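Local coordinates for amide synthase (Vibrio cholerae, PDB 1L5A), which acts as a stand-alone condensation enzyme of nonribosomal peptide synthesis, an amide synthase that probably forms amide bonds during assembly of the siderophore vibriobactin, at residues G186-S198 against I316-F329. Numbering follows the deposited sequence.
Sequences GYLREAPDLTLTS and IEQDQGLNAEQSYF
L196 and Y328 face each other as a non-hydrogen-bonded antiparallel pair, a single beta bridge with CA atoms 4.2 Å apart. Backbone bonds flank it. F329 N gives a nearly straight bond to T195 O (2.7 Å, 171°), and T197 N bonds S327 O at 2.8 Å. Beside the second bond, the hydroxyls of T197 OG1 and S327 OG are hydrogen-bonded at 2.7 Å. S327 OG sits between its backbone N and carbonyl carbon (chi1 57°), which turns it to T197.

The Y328 ring lies between two leucines. L194 CD1 makes a CH-pi contact over one face, 3.8 Å from the centroid. L322 CD1, from its own segment, lies over the opposite face. L196 CD2 reaches Y328 CD2 obliquely and meets L322 CD2 (3.8 Å). L188, in the last turn of helix 175-189, sends CD1 against I316 CG2 (3.8 Å) and the amide of Q320.

In the second shell, E317 OE2 accepts a bond from Y328 N at 3.0 Å. A Schellman motif with G321 at positive phi ends helix 313-319, and a type I turn from N323 to Q326 leads the chain into the bridge. W255 and W257 of strand 255-260 pack on L194.

The contact joins the ends of condensation-domain helices 175-189 and 313-319 and the chain that follows each. Backbone and hydroxyl bonds set its register, while leucines over both faces of Y328 probably restrict its tilting.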
loop_
_atom_site.group_PDB
_atom_site.type_symbol
_atom_site.label_atom_id
_atom_site.label_comp_id
_atom_site.label_asym_id
_atom_site.label_seq_id
_atom_site.Cartn_x
_atom_site.Cartn_y
_atom_site.Cartn_z
ATOM N N GLY A 186 -2.305 -1.940 -22.147
ATOM C CA GLY A 186 -3.667 -2.165 -22.564
ATOM C C GLY A 186 -4.366 -0.902 -22.985
ATOM O O GLY A 186 -5.176 -0.923 -23.906
ATOM N N TYR A 187 -4.050 0.196 -22.304
ATOM C CA TYR A 187 -4.648 1.500 -22.577
ATOM C C TYR A 187 -4.400 1.929 -24.015
ATOM O O TYR A 187 -5.316 2.389 -24.705
ATOM C CB TYR A 187 -4.047 2.546 -21.644
ATOM C CG TYR A 187 -4.802 3.858 -21.609
ATOM C CD1 TYR A 187 -6.169 3.881 -21.356
ATOM C CD2 TYR A 187 -4.136 5.079 -21.746
ATOM C CE1 TYR A 187 -6.864 5.076 -21.227
ATOM C CE2 TYR A 187 -4.831 6.298 -21.622
ATOM C CZ TYR A 187 -6.194 6.280 -21.357
ATOM O OH TYR A 187 -6.900 7.455 -21.201
ATOM N N LEU A 188 -3.154 1.781 -24.455
ATOM C CA LEU A 188 -2.775 2.163 -25.804
ATOM C C LEU A 188 -3.250 1.171 -26.857
ATOM O O LEU A 188 -3.596 1.575 -27.960
ATOM C CB LEU A 188 -1.249 2.344 -25.917
ATOM C CG LEU A 188 -0.566 3.284 -24.906
ATOM C CD1 LEU A 188 0.917 3.503 -25.291
ATOM C CD2 LEU A 188 -1.316 4.602 -24.838
ATOM N N ARG A 189 -3.277 -0.116 -26.525
ATOM C CA ARG A 189 -3.703 -1.138 -27.488
ATOM C C ARG A 189 -5.131 -0.895 -27.942
ATOM O O ARG A 189 -5.429 -0.870 -29.137
ATOM C CB ARG A 189 -3.591 -2.527 -26.866
ATOM C CG ARG A 189 -3.851 -3.685 -27.822
ATOM C CD ARG A 189 -3.105 -4.928 -27.345
ATOM N NE ARG A 189 -1.658 -4.695 -27.342
ATOM C CZ ARG A 189 -0.817 -5.131 -26.405
ATOM N NH1 ARG A 189 -1.269 -5.833 -25.370
ATOM N NH2 ARG A 189 0.484 -4.866 -26.508
ATOM N N GLU A 190 -6.012 -0.703 -26.970
ATOM C CA GLU A 190 -7.414 -0.450 -27.248
ATOM C C GLU A 190 -7.579 1.048 -27.462
ATOM O O GLU A 190 -8.426 1.683 -26.814
ATOM C CB GLU A 190 -8.282 -0.926 -26.065
ATOM N N ALA A 191 -6.771 1.607 -28.371
ATOM C CA ALA A 191 -6.816 3.043 -28.659
ATOM C C ALA A 191 -6.104 3.460 -29.940
ATOM O O ALA A 191 -5.232 2.749 -30.454
ATOM C CB ALA A 191 -6.229 3.832 -27.485
ATOM N N PRO A 192 -6.482 4.632 -30.474
ATOM C CA PRO A 192 -5.890 5.181 -31.696
ATOM C C PRO A 192 -4.418 5.466 -31.395
ATOM O O PRO A 192 -4.078 5.782 -30.256
ATOM C CB PRO A 192 -6.667 6.479 -31.918
ATOM C CG PRO A 192 -7.960 6.267 -31.178
ATOM C CD PRO A 192 -7.555 5.501 -29.961
ATOM N N ASP A 193 -3.567 5.358 -32.410
ATOM C CA ASP A 193 -2.138 5.604 -32.271
ATOM C C ASP A 193 -1.770 6.980 -31.737
ATOM O O ASP A 193 -2.489 7.961 -31.923
ATOM C CB ASP A 193 -1.431 5.411 -33.611
ATOM C CG ASP A 193 -1.437 3.976 -34.062
ATOM O OD1 ASP A 193 -0.657 3.643 -34.978
ATOM O OD2 ASP A 193 -2.221 3.178 -33.503
ATOM N N LEU A 194 -0.640 7.037 -31.053
ATOM C CA LEU A 194 -0.147 8.300 -30.531
ATOM C C LEU A 194 0.729 8.877 -31.645
ATOM O O LEU A 194 1.276 8.134 -32.461
ATOM C CB LEU A 194 0.696 8.068 -29.277
ATOM C CG LEU A 194 -0.012 7.573 -28.017
ATOM C CD1 LEU A 194 1.045 7.070 -27.041
ATOM C CD2 LEU A 194 -0.868 8.691 -27.409
ATOM N N THR A 195 0.853 10.195 -31.684
ATOM C CA THR A 195 1.667 10.834 -32.694
ATOM C C THR A 195 3.126 10.908 -32.272
ATOM O O THR A 195 3.426 11.272 -31.147
ATOM C CB THR A 195 1.182 12.235 -32.942
ATOM O OG1 THR A 195 -0.228 12.206 -33.205
ATOM C CG2 THR A 195 1.935 12.840 -34.121
ATOM N N LEU A 196 4.032 10.562 -33.180
ATOM C CA LEU A 196 5.452 10.626 -32.872
ATOM C C LEU A 196 6.001 12.001 -33.194
ATOM O O LEU A 196 5.364 12.800 -33.877
ATOM C CB LEU A 196 6.242 9.595 -33.674
ATOM C CG LEU A 196 5.941 8.110 -33.451
ATOM C CD1 LEU A 196 7.137 7.311 -33.971
ATOM C CD2 LEU A 196 5.725 7.800 -31.961
ATOM N N THR A 197 7.197 12.262 -32.685
ATOM C CA THR A 197 7.877 13.524 -32.921
ATOM C C THR A 197 8.386 13.450 -34.348
ATOM O O THR A 197 8.927 12.431 -34.761
ATOM C CB THR A 197 9.087 13.687 -31.966
ATOM O OG1 THR A 197 8.613 13.864 -30.625
ATOM C CG2 THR A 197 9.962 14.884 -32.384
ATOM N N SER A 198 8.205 14.528 -35.100
ATOM C CA SER A 198 8.667 14.562 -36.477
ATOM C C SER A 198 10.161 14.314 -36.517
ATOM O O SER A 198 10.906 14.711 -35.612
ATOM C CB SER A 198 8.361 15.914 -37.115
ATOM O OG SER A 198 9.254 16.154 -38.190
ATOM N N ILE A 316 7.398 3.751 -21.461
ATOM C CA ILE A 316 6.279 3.400 -22.319
ATOM C C ILE A 316 6.779 3.473 -23.772
ATOM O O ILE A 316 6.569 2.542 -24.540
ATOM C CB ILE A 316 5.076 4.366 -22.144
ATOM C CG1 ILE A 316 4.502 4.251 -20.732
ATOM C CG2 ILE A 316 4.000 4.034 -23.155
ATOM C CD1 ILE A 316 3.227 5.063 -20.516
ATOM N N GLU A 317 7.464 4.554 -24.138
ATOM C CA GLU A 317 7.969 4.671 -25.506
ATOM C C GLU A 317 8.703 3.384 -25.886
ATOM O O GLU A 317 8.447 2.813 -26.957
ATOM C CB GLU A 317 8.918 5.874 -25.673
ATOM C CG GLU A 317 8.278 7.254 -25.458
ATOM C CD GLU A 317 9.288 8.405 -25.569
ATOM O OE1 GLU A 317 10.476 8.210 -25.213
ATOM O OE2 GLU A 317 8.891 9.510 -26.008
ATOM N N GLN A 318 9.607 2.927 -25.020
ATOM C CA GLN A 318 10.354 1.698 -25.299
ATOM C C GLN A 318 9.411 0.502 -25.429
ATOM O O GLN A 318 9.559 -0.324 -26.329
ATOM C CB GLN A 318 11.365 1.388 -24.192
ATOM C CG GLN A 318 12.643 2.207 -24.206
ATOM C CD GLN A 318 13.653 1.691 -23.184
ATOM O OE1 GLN A 318 14.075 0.529 -23.262
ATOM N NE2 GLN A 318 14.039 2.545 -22.214
ATOM N N ASP A 319 8.448 0.415 -24.517
ATOM C CA ASP A 319 7.501 -0.686 -24.521
ATOM C C ASP A 319 6.717 -0.728 -25.826
ATOM O O ASP A 319 6.389 -1.799 -26.329
ATOM C CB ASP A 319 6.528 -0.567 -23.341
ATOM C CG ASP A 319 7.184 -0.856 -21.993
ATOM O OD1 ASP A 319 8.387 -1.216 -21.935
ATOM O OD2 ASP A 319 6.483 -0.721 -20.973
ATOM N N GLN A 320 6.427 0.441 -26.379
ATOM C CA GLN A 320 5.665 0.528 -27.614
ATOM C C GLN A 320 6.521 0.405 -28.857
ATOM O O GLN A 320 6.047 0.680 -29.947
ATOM C CB GLN A 320 4.903 1.843 -27.675
ATOM C CG GLN A 320 3.896 2.009 -26.594
ATOM C CD GLN A 320 2.669 1.181 -26.837
ATOM O OE1 GLN A 320 1.911 1.441 -27.775
ATOM N NE2 GLN A 320 2.459 0.176 -25.996
ATOM N N GLY A 321 7.782 0.024 -28.712
ATOM C CA GLY A 321 8.602 -0.133 -29.899
ATOM C C GLY A 321 9.349 1.045 -30.510
ATOM O O GLY A 321 10.146 0.827 -31.419
ATOM N N LEU A 322 9.120 2.278 -30.061
ATOM C CA LEU A 322 9.874 3.387 -30.642
ATOM C C LEU A 322 11.344 3.053 -30.436
ATOM O O LEU A 322 11.686 2.334 -29.495
ATOM C CB LEU A 322 9.593 4.714 -29.934
ATOM C CG LEU A 322 8.175 5.068 -29.498
ATOM C CD1 LEU A 322 8.129 6.573 -29.255
ATOM C CD2 LEU A 322 7.155 4.638 -30.537
ATOM N N ASN A 323 12.206 3.560 -31.315
ATOM C CA ASN A 323 13.643 3.328 -31.193
ATOM C C ASN A 323 14.215 4.486 -30.384
ATOM O O ASN A 323 13.499 5.440 -30.071
ATOM C CB ASN A 323 14.300 3.287 -32.570
ATOM C CG ASN A 323 14.033 4.542 -33.377
ATOM O OD1 ASN A 323 14.404 5.650 -32.974
ATOM N ND2 ASN A 323 13.382 4.379 -34.523
ATOM N N ALA A 324 15.498 4.422 -30.055
ATOM C CA ALA A 324 16.110 5.485 -29.269
ATOM C C ALA A 324 15.957 6.885 -29.876
ATOM O O ALA A 324 15.743 7.855 -29.155
ATOM C CB ALA A 324 17.582 5.174 -29.036
ATOM N N GLU A 325 16.057 6.996 -31.196
ATOM C CA GLU A 325 15.931 8.300 -31.842
ATOM C C GLU A 325 14.497 8.820 -31.936
ATOM O O GLU A 325 14.261 9.857 -32.552
ATOM C CB GLU A 325 16.534 8.269 -33.252
ATOM C CG GLU A 325 18.041 8.122 -33.302
ATOM C CD GLU A 325 18.525 6.935 -32.502
ATOM O OE1 GLU A 325 18.593 7.050 -31.260
ATOM O OE2 GLU A 325 18.821 5.883 -33.111
ATOM N N GLN A 326 13.542 8.122 -31.331
ATOM C CA GLN A 326 12.156 8.574 -31.393
ATOM C C GLN A 326 11.575 9.007 -30.060
ATOM O O GLN A 326 12.101 8.674 -29.001
ATOM C CB GLN A 326 11.277 7.482 -31.993
ATOM C CG GLN A 326 11.616 7.165 -33.430
ATOM C CD GLN A 326 10.874 5.950 -33.931
ATOM O OE1 GLN A 326 11.026 4.853 -33.394
ATOM N NE2 GLN A 326 10.061 6.134 -34.957
ATOM N N SER A 327 10.481 9.753 -30.131
ATOM C CA SER A 327 9.773 10.244 -28.949
ATOM C C SER A 327 8.345 10.597 -29.358
ATOM O O SER A 327 8.061 10.772 -30.537
ATOM C CB SER A 327 10.459 11.490 -28.385
ATOM O OG SER A 327 10.544 12.515 -29.371
ATOM N N TYR A 328 7.442 10.687 -28.392
ATOM C CA TYR A 328 6.066 11.047 -28.713
ATOM C C TYR A 328 5.910 12.556 -28.822
ATOM O O TYR A 328 6.590 13.333 -28.114
ATOM C CB TYR A 328 5.108 10.574 -27.628
ATOM C CG TYR A 328 4.952 9.075 -27.520
ATOM C CD1 TYR A 328 5.070 8.431 -26.286
ATOM C CD2 TYR A 328 4.613 8.310 -28.630
ATOM C CE1 TYR A 328 4.845 7.072 -26.166
ATOM C CE2 TYR A 328 4.386 6.954 -28.520
ATOM C CZ TYR A 328 4.498 6.342 -27.290
ATOM O OH TYR A 328 4.239 5.004 -27.184
ATOM N N PHE A 329 4.992 12.967 -29.690
ATOM C CA PHE A 329 4.694 14.379 -29.859
ATOM C C PHE A 329 3.639 14.651 -28.804
ATOM O O PHE A 329 2.459 14.383 -29.011
ATOM C CB PHE A 329 4.137 14.631 -31.256
ATOM C CG PHE A 329 3.876 16.074 -31.556
ATOM C CD1 PHE A 329 4.902 17.004 -31.480
ATOM C CD2 PHE A 329 2.609 16.499 -31.956
ATOM C CE1 PHE A 329 4.685 18.352 -31.804
ATOM C CE2 PHE A 329 2.374 17.849 -32.285
ATOM C CZ PHE A 329 3.420 18.779 -32.208
#